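Local coordinates for protein neural-cadherin (Drosophila melanogaster, PDB 3UBF) that mediates calcium-dependent, homophilic cell-cell adhesion through its chain of extracellular cadherin repeats, three of which make up this fragment, at residues Ala115-Asn120 against Asp169-Asp174. Numbering follows the deposited sequence.
Sequences AVVQLN and DLFQLD. With ZN (zinc ion), chain K.
At one end of the second cadherin domain of this fragment, strand 113-117 runs out into a turn and V117 and L119 meet F171, in the loop between strands 162-165 and 176-185. Evidence for a CH-pi contact comes from V117 CG2, which lies 3.9 Å from the centroid of the F171 ring and only 16° off the ring normal. The methyl therefore sits over a face, displaced toward the rim. With CG2 anti to the backbone N and CG1 between the N and the carbonyl carbon (chi1 58°), both methyls face F171; V117 CG1 is 3.9 Å from F171 CG. One backbone hydrogen bond joins the two segments: F171 N to L119 O, 2.9 Å, with an N-H...O angle of 169° and the donor in the carbonyl plane. That same oxygen lies at the edge of the F171 ring, near its plane. Beyond the bond, L119 turns its CD2 methyl onto the other backbone, 3.5 Å from F171 O, while its CD1 approaches L173 CB at 4.2 Å. L170 CD2 also packs 3.9 Å from N120 CA. F171 and V117 are buried and both touch T165 of strand 162-165; the ring also meets Y177 edge-to-face and R153 in a cation-pi contact, and V117 touches V127 and I205. At the outer side of the loop, D169 OD2 binds a zinc ion at 2.0 Å, and a water is a second ligand. V117 ends the edge strand that pairs in parallel with 201-207. The buried phenylalanine set against that strand end is consistent with a loop that packs against one end of the core of a Greek-key cadherin beta-sandwich.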
loop_
_atom_site.group_PDB
_atom_site.type_symbol
_atom_site.label_atom_id
_atom_site.label_comp_id
_atom_site.label_asym_id
_atom_site.label_seq_id
_atom_site.Cartn_x
_atom_site.Cartn_y
_atom_site.Cartn_z
ATOM N N ALA A 115 14.444 11.745 4.793
ATOM C CA ALA A 115 14.219 12.754 5.795
ATOM C C ALA A 115 15.531 13.494 6.017
ATOM O O ALA A 115 16.591 13.089 5.522
ATOM C CB ALA A 115 13.770 12.116 7.084
ATOM N N VAL A 116 15.449 14.589 6.764
ATOM C CA VAL A 116 16.630 15.253 7.309
ATOM C C VAL A 116 16.495 15.308 8.821
ATOM O O VAL A 116 15.381 15.267 9.357
ATOM C CB VAL A 116 16.787 16.675 6.762
ATOM C CG1 VAL A 116 17.231 16.635 5.300
ATOM C CG2 VAL A 116 15.483 17.471 6.938
ATOM N N VAL A 117 17.623 15.399 9.515
ATOM C CA VAL A 117 17.586 15.653 10.950
ATOM C C VAL A 117 18.350 16.928 11.289
ATOM O O VAL A 117 19.518 17.083 10.930
ATOM C CB VAL A 117 18.128 14.459 11.770
ATOM C CG1 VAL A 117 19.570 14.121 11.376
ATOM C CG2 VAL A 117 18.030 14.754 13.256
ATOM N N GLN A 118 17.667 17.835 11.980
ATOM C CA GLN A 118 18.252 19.051 12.541
ATOM C C GLN A 118 19.579 18.692 13.228
ATOM O O GLN A 118 19.666 17.660 13.900
ATOM C CB GLN A 118 17.266 19.605 13.564
ATOM C CG GLN A 118 17.020 21.101 13.529
ATOM C CD GLN A 118 16.603 21.651 14.910
ATOM O OE1 GLN A 118 15.744 21.078 15.606
ATOM N NE2 GLN A 118 17.219 22.760 15.307
ATOM N N LEU A 119 20.614 19.515 13.058
ATOM C CA LEU A 119 21.931 19.157 13.591
ATOM C C LEU A 119 21.988 19.066 15.110
ATOM O O LEU A 119 22.708 18.240 15.664
ATOM C CB LEU A 119 23.016 20.108 13.089
ATOM C CG LEU A 119 23.270 20.068 11.583
ATOM C CD1 LEU A 119 24.497 20.885 11.224
ATOM C CD2 LEU A 119 23.388 18.610 11.082
ATOM N N ASN A 120 21.237 19.921 15.784
ATOM C CA ASN A 120 21.223 19.928 17.234
ATOM C C ASN A 120 19.903 19.396 17.737
ATOM O O ASN A 120 19.423 19.821 18.780
ATOM C CB ASN A 120 21.450 21.344 17.756
ATOM C CG ASN A 120 20.438 22.333 17.204
ATOM O OD1 ASN A 120 19.658 22.001 16.293
ATOM N ND2 ASN A 120 20.446 23.564 17.742
ATOM N N ASP A 169 23.831 13.811 21.706
ATOM C CA ASP A 169 24.880 14.147 20.744
ATOM C C ASP A 169 24.298 14.841 19.520
ATOM O O ASP A 169 23.143 14.641 19.157
ATOM C CB ASP A 169 25.677 12.910 20.299
ATOM C CG ASP A 169 26.675 12.436 21.347
ATOM O OD1 ASP A 169 26.850 13.119 22.386
ATOM O OD2 ASP A 169 27.292 11.362 21.125
ATOM N N LEU A 170 25.125 15.668 18.904
ATOM C CA LEU A 170 24.799 16.338 17.669
ATOM C C LEU A 170 24.777 15.358 16.500
ATOM O O LEU A 170 25.343 14.269 16.575
ATOM C CB LEU A 170 25.850 17.427 17.411
ATOM C CG LEU A 170 26.039 18.470 18.517
ATOM C CD1 LEU A 170 27.268 19.336 18.229
ATOM C CD2 LEU A 170 24.786 19.317 18.655
ATOM N N PHE A 171 24.114 15.749 15.423
ATOM C CA PHE A 171 24.226 15.031 14.164
ATOM C C PHE A 171 25.163 15.832 13.257
ATOM O O PHE A 171 25.341 17.048 13.468
ATOM C CB PHE A 171 22.847 14.806 13.542
ATOM C CG PHE A 171 21.908 14.033 14.434
ATOM C CD1 PHE A 171 21.157 14.689 15.422
ATOM C CD2 PHE A 171 21.791 12.653 14.315
ATOM C CE1 PHE A 171 20.312 13.977 16.278
ATOM C CE2 PHE A 171 20.940 11.937 15.165
ATOM C CZ PHE A 171 20.200 12.605 16.148
ATOM N N GLN A 172 25.789 15.130 12.300
ATOM C CA GLN A 172 26.787 15.696 11.380
ATOM C C GLN A 172 26.147 16.150 10.076
ATOM O O GLN A 172 25.300 15.461 9.516
ATOM C CB GLN A 172 27.876 14.667 11.066
ATOM C CG GLN A 172 29.251 14.929 11.666
ATOM C CD GLN A 172 29.270 14.902 13.203
ATOM O OE1 GLN A 172 29.914 15.741 13.845
ATOM N NE2 GLN A 172 28.567 13.935 13.793
ATOM N N LEU A 173 26.573 17.308 9.591
ATOM C CA LEU A 173 26.100 17.825 8.324
ATOM C C LEU A 173 26.423 16.834 7.202
ATOM O O LEU A 173 27.504 16.236 7.188
ATOM C CB LEU A 173 26.732 19.189 8.043
ATOM C CG LEU A 173 26.340 19.974 6.783
ATOM C CD1 LEU A 173 24.812 20.096 6.618
ATOM C CD2 LEU A 173 27.023 21.354 6.783
ATOM N N ASP A 174 25.465 16.645 6.289
ATOM C CA ASP A 174 25.632 15.777 5.126
ATOM C C ASP A 174 25.803 14.301 5.496
ATOM O O ASP A 174 25.952 13.477 4.611
ATOM C CB ASP A 174 26.823 16.221 4.235
ATOM C CG ASP A 174 26.714 17.678 3.745
ATOM O OD1 ASP A 174 25.617 18.081 3.279
ATOM O OD2 ASP A 174 27.736 18.418 3.809
HETATM ZN ZN ZN K . 28.669 10.386 22.214
HETATM O O HOH W 1 28.882 8.399 21.943
#